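Methionyl-tRNA formyltransferase (Clostridium thermocellum, PDB 1ZGH) probably transfers the formyl group of 10-formyltetrahydrofolate to the amino group of methionine carried by the initiator tRNA. Local coordinates at residues D213-L218 against P224-K229; H104-P109 against Q118-R123; T128-I133 against M161-I166. One frame throughout, in Å; residues are numbered along the deposited sequence.

Interaction 1: residues D213-L218 against P224-K229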
loop_
_atom_site.group_PDB
_atom_site.type_symbol
_atom_site.label_atom_id
_atom_site.label_comp_id
_atom_site.label_asym_id
_atom_site.label_seq_id
_atom_site.Cartn_x
_atom_site.Cartn_y
_atom_site.Cartn_z
ATOM N N ASP A 213 -15.878 -2.207 9.954
ATOM C CA ASP A 213 -14.549 -1.656 9.601
ATOM C C ASP A 213 -13.518 -2.738 9.623
ATOM O O ASP A 213 -12.745 -2.835 8.689
ATOM C CB ASP A 213 -14.156 -0.484 10.500
ATOM C CG ASP A 213 -14.937 0.771 10.187
ATOM O OD1 ASP A 213 -15.484 0.850 9.076
ATOM O OD2 ASP A 213 -15.026 1.667 11.048
ATOM N N TYR A 214 -13.499 -3.550 10.691
ATOM C CA TYR A 214 -12.538 -4.692 10.788
ATOM C C TYR A 214 -12.646 -5.689 9.623
ATOM O O TYR A 214 -11.660 -6.060 9.013
ATOM C CB TYR A 214 -12.653 -5.428 12.138
ATOM C CG TYR A 214 -11.613 -4.972 13.132
ATOM C CD1 TYR A 214 -11.598 -3.656 13.594
ATOM C CD2 TYR A 214 -10.648 -5.862 13.619
ATOM C CE1 TYR A 214 -10.619 -3.226 14.496
ATOM C CE2 TYR A 214 -9.664 -5.445 14.533
ATOM C CZ TYR A 214 -9.661 -4.131 14.953
ATOM O OH TYR A 214 -8.745 -3.712 15.876
ATOM N N ILE A 215 -13.868 -6.123 9.309
ATOM C CA ILE A 215 -14.072 -7.035 8.207
ATOM C C ILE A 215 -13.619 -6.431 6.865
ATOM O O ILE A 215 -12.818 -7.055 6.140
ATOM C CB ILE A 215 -15.533 -7.514 8.088
ATOM C CG1 ILE A 215 -15.963 -8.235 9.378
ATOM C CG2 ILE A 215 -15.667 -8.426 6.831
ATOM C CD1 ILE A 215 -17.444 -8.537 9.408
ATOM N N ARG A 216 -14.083 -5.223 6.548
ATOM C CA ARG A 216 -13.726 -4.621 5.262
ATOM C C ARG A 216 -12.219 -4.294 5.119
ATOM O O ARG A 216 -11.680 -4.456 4.037
ATOM C CB ARG A 216 -14.537 -3.376 4.963
ATOM C CG ARG A 216 -14.089 -2.093 5.681
ATOM C CD ARG A 216 -15.181 -1.069 5.532
ATOM N NE ARG A 216 -14.957 0.141 6.318
ATOM C CZ ARG A 216 -14.243 1.188 5.925
ATOM N NH1 ARG A 216 -13.656 1.242 4.726
ATOM N NH2 ARG A 216 -14.160 2.220 6.721
HETATM N N MSE A 217 -11.588 -3.853 6.208
HETATM C CA MSE A 217 -10.200 -3.371 6.178
HETATM C C MSE A 217 -9.221 -4.537 6.026
HETATM O O MSE A 217 -8.095 -4.319 5.617
HETATM C CB MSE A 217 -9.834 -2.532 7.395
HETATM C CG MSE A 217 -9.423 -3.326 8.648
HETATM SE SE MSE A 217 -9.223 -2.186 10.212
HETATM C CE MSE A 217 -8.269 -3.533 11.426
ATOM N N LEU A 218 -9.677 -5.755 6.343
ATOM C CA LEU A 218 -8.914 -6.987 6.145
ATOM C C LEU A 218 -9.324 -7.881 4.960
ATOM O O LEU A 218 -8.764 -8.983 4.787
ATOM C CB LEU A 218 -8.921 -7.778 7.458
ATOM C CG LEU A 218 -8.279 -7.013 8.615
ATOM C CD1 LEU A 218 -8.715 -7.560 9.972
ATOM C CD2 LEU A 218 -6.792 -6.973 8.500
ATOM N N PRO A 224 -4.912 -11.245 6.227
ATOM C CA PRO A 224 -5.550 -12.172 7.186
ATOM C C PRO A 224 -6.915 -11.650 7.583
ATOM O O PRO A 224 -7.016 -10.630 8.287
ATOM C CB PRO A 224 -4.618 -12.146 8.412
ATOM C CG PRO A 224 -3.951 -10.798 8.362
ATOM C CD PRO A 224 -3.881 -10.407 6.882
ATOM N N ARG A 225 -7.963 -12.342 7.148
ATOM C CA ARG A 225 -9.327 -11.867 7.386
ATOM C C ARG A 225 -9.662 -11.646 8.857
ATOM O O ARG A 225 -9.187 -12.360 9.730
ATOM C CB ARG A 225 -10.345 -12.856 6.812
ATOM C CG ARG A 225 -10.324 -12.988 5.294
ATOM C CD ARG A 225 -10.886 -11.828 4.562
ATOM N NE ARG A 225 -10.824 -12.074 3.107
ATOM C CZ ARG A 225 -9.723 -11.898 2.378
ATOM N NH1 ARG A 225 -8.601 -11.476 2.968
ATOM N NH2 ARG A 225 -9.745 -12.143 1.070
ATOM N N ALA A 226 -10.602 -10.741 9.091
ATOM C CA ALA A 226 -11.145 -10.505 10.402
ATOM C C ALA A 226 -11.782 -11.810 10.902
ATOM O O ALA A 226 -12.458 -12.504 10.158
ATOM C CB ALA A 226 -12.179 -9.386 10.387
ATOM N N PHE A 227 -11.581 -12.106 12.160
ATOM C CA PHE A 227 -12.063 -13.373 12.709
ATOM C C PHE A 227 -12.511 -13.314 14.170
ATOM O O PHE A 227 -12.140 -12.395 14.917
ATOM C CB PHE A 227 -11.001 -14.465 12.495
ATOM C CG PHE A 227 -9.856 -14.407 13.423
ATOM C CD1 PHE A 227 -9.889 -15.139 14.606
ATOM C CD2 PHE A 227 -8.733 -13.638 13.132
ATOM C CE1 PHE A 227 -8.844 -15.115 15.499
ATOM C CE2 PHE A 227 -7.644 -13.614 14.026
ATOM C CZ PHE A 227 -7.702 -14.367 15.213
ATOM N N ILE A 228 -13.338 -14.289 14.548
ATOM C CA ILE A 228 -13.530 -14.666 15.936
ATOM C C ILE A 228 -13.175 -16.155 16.164
ATOM O O ILE A 228 -13.099 -16.956 15.203
ATOM C CB ILE A 228 -14.950 -14.350 16.385
ATOM C CG1 ILE A 228 -15.961 -15.304 15.797
ATOM C CG2 ILE A 228 -15.345 -12.897 16.011
ATOM C CD1 ILE A 228 -17.305 -15.171 16.445
ATOM N N LYS A 229 -12.872 -16.505 17.417
ATOM C CA LYS A 229 -12.682 -17.908 17.839
ATOM C C LYS A 229 -14.013 -18.441 18.441
ATOM O O LYS A 229 -14.744 -17.684 19.066
ATOM C CB LYS A 229 -11.529 -18.024 18.848
ATOM C CG LYS A 229 -10.222 -17.374 18.400
ATOM C CD LYS A 229 -9.112 -17.537 19.432
ATOM C CE LYS A 229 -7.786 -16.894 19.009
ATOM N NZ LYS A 229 -6.836 -16.925 20.187
HETATM O O HOH W 1 -11.903 -9.570 6.746
#

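Interaction 2: residues H104-P109 against Q118-R123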
loop_
_atom_site.group_PDB
_atom_site.type_symbol
_atom_site.label_atom_id
_atom_site.label_comp_id
_atom_site.label_asym_id
_atom_site.label_seq_id
_atom_site.Cartn_x
_atom_site.Cartn_y
_atom_site.Cartn_z
ATOM N N HIS A 104 3.235 6.158 -0.038
ATOM C CA HIS A 104 2.785 5.817 1.313
ATOM C C HIS A 104 1.469 6.540 1.596
ATOM O O HIS A 104 1.376 7.747 1.427
ATOM C CB HIS A 104 3.877 6.142 2.320
ATOM C CG HIS A 104 3.491 5.908 3.740
ATOM N ND1 HIS A 104 3.556 4.671 4.339
ATOM C CD2 HIS A 104 3.031 6.762 4.686
ATOM C CE1 HIS A 104 3.163 4.774 5.597
ATOM N NE2 HIS A 104 2.851 6.037 5.838
HETATM N N MSE A 105 0.432 5.787 1.967
HETATM C CA MSE A 105 -0.934 6.345 1.957
HETATM C C MSE A 105 -1.322 7.130 3.196
HETATM O O MSE A 105 -2.469 7.088 3.640
HETATM C CB MSE A 105 -1.976 5.256 1.649
HETATM C CG MSE A 105 -2.150 4.195 2.677
HETATM SE SE MSE A 105 -3.938 3.292 2.345
HETATM C CE MSE A 105 -3.635 2.668 0.573
ATOM N N THR A 106 -0.378 7.876 3.756
ATOM C CA THR A 106 -0.709 8.818 4.809
ATOM C C THR A 106 -0.215 10.227 4.443
ATOM O O THR A 106 0.641 10.421 3.547
ATOM C CB THR A 106 -0.137 8.405 6.168
ATOM O OG1 THR A 106 1.293 8.582 6.171
ATOM C CG2 THR A 106 -0.490 6.958 6.482
ATOM N N ASP A 107 -0.799 11.187 5.144
ATOM C CA ASP A 107 -0.472 12.588 5.012
ATOM C C ASP A 107 0.790 12.894 5.870
ATOM O O ASP A 107 0.722 13.505 6.942
ATOM C CB ASP A 107 -1.720 13.407 5.427
ATOM C CG ASP A 107 -1.623 14.893 5.027
ATOM O OD1 ASP A 107 -0.599 15.296 4.445
ATOM O OD2 ASP A 107 -2.585 15.656 5.303
ATOM N N LEU A 108 1.946 12.459 5.373
ATOM C CA LEU A 108 3.207 12.491 6.137
ATOM C C LEU A 108 3.588 13.912 6.545
ATOM O O LEU A 108 3.364 14.840 5.760
ATOM C CB LEU A 108 4.341 11.858 5.319
ATOM C CG LEU A 108 4.279 10.335 5.198
ATOM C CD1 LEU A 108 5.220 9.852 4.090
ATOM C CD2 LEU A 108 4.627 9.685 6.505
ATOM N N PRO A 109 4.192 14.096 7.755
ATOM C CA PRO A 109 4.713 13.112 8.727
ATOM C C PRO A 109 3.688 12.411 9.640
ATOM O O PRO A 109 4.084 11.590 10.478
ATOM C CB PRO A 109 5.686 13.946 9.568
ATOM C CG PRO A 109 5.043 15.312 9.597
ATOM C CD PRO A 109 4.418 15.479 8.216
ATOM N N GLN A 118 -5.125 -0.209 7.653
ATOM C CA GLN A 118 -5.755 -0.680 8.864
ATOM C C GLN A 118 -5.560 0.324 9.996
ATOM O O GLN A 118 -6.499 0.608 10.737
ATOM C CB GLN A 118 -5.228 -2.076 9.264
ATOM C CG GLN A 118 -5.533 -3.190 8.267
ATOM C CD GLN A 118 -4.652 -3.194 7.021
ATOM O OE1 GLN A 118 -3.528 -2.709 7.069
ATOM N NE2 GLN A 118 -5.170 -3.727 5.886
ATOM N N ASN A 119 -4.375 0.922 10.087
ATOM C CA ASN A 119 -4.145 1.959 11.095
ATOM C C ASN A 119 -5.034 3.212 10.883
ATOM O O ASN A 119 -5.541 3.796 11.853
ATOM C CB ASN A 119 -2.679 2.325 11.146
ATOM C CG ASN A 119 -1.887 1.430 12.090
ATOM O OD1 ASN A 119 -2.175 1.381 13.308
ATOM N ND2 ASN A 119 -0.892 0.732 11.554
ATOM N N LEU A 120 -5.280 3.571 9.614
ATOM C CA LEU A 120 -6.164 4.710 9.283
ATOM C C LEU A 120 -7.651 4.414 9.582
ATOM O O LEU A 120 -8.338 5.238 10.172
ATOM C CB LEU A 120 -6.015 5.082 7.801
ATOM C CG LEU A 120 -4.662 5.717 7.440
ATOM C CD1 LEU A 120 -4.459 5.622 5.909
ATOM C CD2 LEU A 120 -4.585 7.152 7.935
ATOM N N ILE A 121 -8.124 3.244 9.138
ATOM C CA ILE A 121 -9.516 2.824 9.339
ATOM C C ILE A 121 -9.829 2.601 10.819
ATOM O O ILE A 121 -10.841 3.124 11.290
ATOM C CB ILE A 121 -9.920 1.632 8.469
ATOM C CG1 ILE A 121 -9.912 2.058 7.000
ATOM C CG2 ILE A 121 -11.370 1.100 8.852
ATOM C CD1 ILE A 121 -10.223 0.931 6.015
ATOM N N GLU A 122 -8.943 1.941 11.574
ATOM C CA GLU A 122 -9.048 1.946 13.068
ATOM C C GLU A 122 -9.227 3.310 13.691
ATOM O O GLU A 122 -9.899 3.462 14.728
ATOM C CB GLU A 122 -7.799 1.347 13.700
ATOM C CG GLU A 122 -7.749 -0.142 13.661
ATOM C CD GLU A 122 -6.570 -0.661 14.474
ATOM O OE1 GLU A 122 -6.493 -0.362 15.701
ATOM O OE2 GLU A 122 -5.704 -1.325 13.872
ATOM N N ARG A 123 -8.543 4.309 13.155
ATOM C CA ARG A 123 -8.647 5.642 13.688
ATOM C C ARG A 123 -9.914 6.384 13.196
ATOM O O ARG A 123 -10.041 7.557 13.441
ATOM C CB ARG A 123 -7.379 6.435 13.410
ATOM C CG ARG A 123 -6.186 5.947 14.250
ATOM C CD ARG A 123 -4.867 6.506 13.786
ATOM N NE ARG A 123 -3.770 6.136 14.682
ATOM C CZ ARG A 123 -3.284 4.903 14.817
ATOM N NH1 ARG A 123 -3.755 3.899 14.101
ATOM N NH2 ARG A 123 -2.288 4.677 15.661
#

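Interaction 3: residues T128-I133 against M161-I166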
loop_
_atom_site.group_PDB
_atom_site.type_symbol
_atom_site.label_atom_id
_atom_site.label_comp_id
_atom_site.label_asym_id
_atom_site.label_seq_id
_atom_site.Cartn_x
_atom_site.Cartn_y
_atom_site.Cartn_z
ATOM N N THR A 128 -7.506 10.233 3.231
ATOM C CA THR A 128 -6.076 10.362 3.513
ATOM C C THR A 128 -5.393 10.999 2.296
ATOM O O THR A 128 -6.072 11.465 1.373
ATOM C CB THR A 128 -5.459 8.970 3.879
ATOM O OG1 THR A 128 -4.111 9.122 4.329
ATOM C CG2 THR A 128 -5.505 7.980 2.718
ATOM N N LYS A 129 -4.069 11.025 2.291
ATOM C CA LYS A 129 -3.314 11.404 1.102
ATOM C C LYS A 129 -2.328 10.286 0.790
ATOM O O LYS A 129 -1.889 9.566 1.684
ATOM C CB LYS A 129 -2.592 12.736 1.305
ATOM C CG LYS A 129 -3.528 13.950 1.335
ATOM C CD LYS A 129 -2.788 15.216 1.094
ATOM C CE LYS A 129 -3.595 16.465 1.491
ATOM N NZ LYS A 129 -4.954 16.437 0.897
ATOM N N ILE A 130 -2.030 10.107 -0.488
ATOM C CA ILE A 130 -0.933 9.266 -0.921
ATOM C C ILE A 130 0.271 10.195 -1.102
ATOM O O ILE A 130 0.181 11.155 -1.865
ATOM C CB ILE A 130 -1.265 8.554 -2.264
ATOM C CG1 ILE A 130 -2.600 7.797 -2.143
ATOM C CG2 ILE A 130 -0.120 7.616 -2.689
ATOM C CD1 ILE A 130 -3.088 7.198 -3.463
ATOM N N SER A 131 1.352 9.946 -0.353
ATOM C CA SER A 131 2.587 10.689 -0.452
ATOM C C SER A 131 3.631 9.891 -1.233
ATOM O O SER A 131 3.983 8.754 -0.863
ATOM C CB SER A 131 3.161 11.019 0.932
ATOM O OG SER A 131 2.213 11.623 1.766
ATOM N N ALA A 132 4.126 10.489 -2.315
ATOM C CA ALA A 132 5.278 9.942 -3.033
ATOM C C ALA A 132 6.522 10.478 -2.330
ATOM O O ALA A 132 6.696 11.705 -2.214
ATOM C CB ALA A 132 5.236 10.340 -4.491
ATOM N N ILE A 133 7.359 9.564 -1.829
ATOM C CA ILE A 133 8.559 9.924 -1.067
ATOM C C ILE A 133 9.813 9.209 -1.538
ATOM O O ILE A 133 9.751 8.099 -2.063
ATOM C CB ILE A 133 8.401 9.626 0.437
ATOM C CG1 ILE A 133 8.348 8.115 0.695
ATOM C CG2 ILE A 133 7.152 10.317 0.960
ATOM C CD1 ILE A 133 8.267 7.745 2.159
HETATM N N MSE A 161 -6.984 -0.822 -4.939
HETATM C CA MSE A 161 -7.150 -0.619 -6.384
HETATM C C MSE A 161 -7.421 0.852 -6.751
HETATM O O MSE A 161 -6.963 1.341 -7.765
HETATM C CB MSE A 161 -8.245 -1.542 -6.961
HETATM C CG MSE A 161 -7.872 -3.012 -6.815
HETATM SE SE MSE A 161 -9.250 -4.153 -7.651
HETATM C CE MSE A 161 -10.631 -3.786 -6.673
ATOM N N ARG A 162 -8.178 1.546 -5.913
ATOM C CA ARG A 162 -8.428 2.976 -6.076
ATOM C C ARG A 162 -7.101 3.771 -5.971
ATOM O O ARG A 162 -6.824 4.644 -6.799
ATOM C CB ARG A 162 -9.434 3.414 -4.993
ATOM C CG ARG A 162 -9.891 4.861 -5.027
ATOM C CD ARG A 162 -10.882 5.135 -3.835
ATOM N NE ARG A 162 -11.997 4.187 -3.795
ATOM C CZ ARG A 162 -12.547 3.660 -2.710
ATOM N NH1 ARG A 162 -12.147 4.032 -1.506
ATOM N NH2 ARG A 162 -13.545 2.775 -2.835
ATOM N N ALA A 163 -6.270 3.415 -4.996
ATOM C CA ALA A 163 -4.968 4.047 -4.807
ATOM C C ALA A 163 -4.043 3.773 -5.991
ATOM O O ALA A 163 -3.364 4.684 -6.497
ATOM C CB ALA A 163 -4.350 3.541 -3.541
ATOM N N SER A 164 -4.028 2.513 -6.426
ATOM C CA SER A 164 -3.183 2.061 -7.533
ATOM C C SER A 164 -3.504 2.854 -8.795
ATOM O O SER A 164 -2.590 3.302 -9.519
ATOM C CB SER A 164 -3.352 0.556 -7.764
ATOM O OG SER A 164 -2.392 0.068 -8.689
ATOM N N LYS A 165 -4.802 3.047 -9.051
ATOM C CA LYS A 165 -5.238 3.831 -10.190
ATOM C C LYS A 165 -4.733 5.292 -10.110
ATOM O O LYS A 165 -4.286 5.839 -11.104
ATOM C CB LYS A 165 -6.749 3.734 -10.372
ATOM C CG LYS A 165 -7.319 4.471 -11.551
ATOM C CD LYS A 165 -8.789 4.017 -11.887
ATOM C CE LYS A 165 -9.516 4.992 -12.766
ATOM N NZ LYS A 165 -10.779 4.396 -13.367
ATOM N N ILE A 166 -4.776 5.902 -8.929
ATOM C CA ILE A 166 -4.222 7.249 -8.729
ATOM C C ILE A 166 -2.707 7.270 -8.967
ATOM O O ILE A 166 -2.182 8.193 -9.600
ATOM C CB ILE A 166 -4.581 7.795 -7.304
ATOM C CG1 ILE A 166 -6.098 8.034 -7.234
ATOM C CG2 ILE A 166 -3.778 9.091 -6.976
ATOM C CD1 ILE A 166 -6.699 8.337 -5.817
#

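Interaction 1: residues D213-L218 against P224-K229
A226 pushes its single methyl carbon against the C-terminal part of helix 208-217, and the apolar part of the contact gathers round that carbon. A226 CB lies 3.6 Å from Y214 O and 3.7 Å from I215 CA, so it rests largely on backbone. L218 closes in from the side with its CD1 branch, 3.9 Å from A226 CB, and I215 adds CG1. The CB of L218 also packs on the P224 carbonyl, 3.5 Å from P224 O; with CG beside the backbone N (chi1 -61°), both of its methyl branches lie along the 224-226 backbone.

Polar contact runs through a water. It donates to I215 O at 2.7 Å and accepts from A226 N at 2.9 Å, joining the helix to the approaching chain. R225 starts out pointing away, but a bend at chi2 (-73°) brings its guanidinium back beside the helix end, NH1 lying obliquely 3.1 Å from L218 O and hydrogen-bonded to G220 O.

On the helix itself, R216 turns the NE edge of its guanidinium to D213, NE and NH2 both donating to OD1 from one face of the carboxylate; the NE bond to D213 OD1 is 2.9 Å. R216 NH1 holds L152 O and G154 O.

The backbone of A226 pairs with F237, so its methyl packs helix 208-217 against the end of the small antiparallel sheet of the C-terminal domain. A small side chain allows close approach, and one water serves both I215 O and A226 N, two backbone groups that do not bond each other directly.

Interaction 2: residues H104-P109 against Q118-R123
L120 reaches from its helix into the loop that leaves strand 100-104, and its CD1 methyl makes the closest contacts. L120 CD1 presses on the backbone of M105, 3.4 Å from M105 O, with the side-chain CG of M105 farther off at 4.2 Å. T106 CG2 lies 4.2 Å from L120 CD1, with CD2 hardly farther. With CG beside the backbone N (chi1 -70°), L120 sends CD1 across to the loop. The carbonyl it presses on is not left to apolar company, because M105 O accepts a hydrogen bond from T128 OG1; the hydroxyl of T106 is likewise held, by F110 O.

Away from this buried patch the helix end is exposed and makes no contact with the loop. There R123 doubles back over the last turn: its NH1 donates to N119 O at 2.9 Å, from above the carbonyl plane, and to N119 OD1 at 3.1 Å. One nitrogen thus ties two acceptors of a single residue at the helix terminus.

The run from H104 to P109, with its cis proline, resembles the signature loop that borders the active site in related formyltransferases. D107, the centre of an inverse gamma turn, forms a salt bridge with K147. F192 of strand 191-192 touches both T106 and L120, T128 of strand 127-134 lies against L120, and helix 208-217 packs on I121.

Interaction 3: residues T128-I133 against M161-I166
I130 reaches from strand to helix with one carbon, its CD1, which settles on A163 and I166. I130 CD1 stands 3.9 Å from A163 CB and equally close to A163 CA, so the methyl reaches the helix backbone beside the short alanine side chain. The second neighbour, one turn on, is I166: its CG2 branch comes 4.0 Å from I130 CD1, flanking the same methyl.

Two torsions put the carbon there. CG1 of I130 stands anti to the carbonyl carbon (chi1 -54°), and chi2 near 173° then carries CD1 straight out toward the helix. On I166 the CG2 branch comes nearest, with CB just behind it.

Beyond this first shell, M171 of the same helix touches I130, A132 and I166, and F103 of strand 100-104 lies against I130 and A132, so the methyl is part of a wider apolar layer between sheet and helix. Backbone bonds fix the strand in the sheet: I130 pairs with R148, and S131 with H104. S131 OG donates to T106 O on the other side of the strand, and K129 forms a salt bridge with D149. The helix has polar partners on other sides: S164 OG bonds to N42 and N45, and R162 NH1 reaches D151 O and Y153 O.

This is one of the sheet-to-helix contacts of the alpha/beta formyl transferase domain: helix 156-178 covers a face of the mixed sheet. No polar group of one segment bonds the other, so cohesion here is dispersion and the hydrophobic effect, while the hydrogen bonds hold strand and helix to their other neighbours.

In the fold
Interactions 2 and 3 are buried and belong to the formyl transferase domain; interaction 1 lies farther out, about 18 Å from the chain centre to its own centre, and is only partly buried. Interactions 2 and 3 share no segment, yet T128, on the strand of interaction 3, reaches the loop of interaction 2, and their centres are 12 Å apart. Helix 116-122 links outward too: Q118 NE2 probably bonds to M217 O of interaction 1. The chemistry changes along this path. Interaction 3 is wholly apolar, interaction 2 sets a methyl against a carbonyl, and interaction 1 adds a bridging water to its methyl contacts.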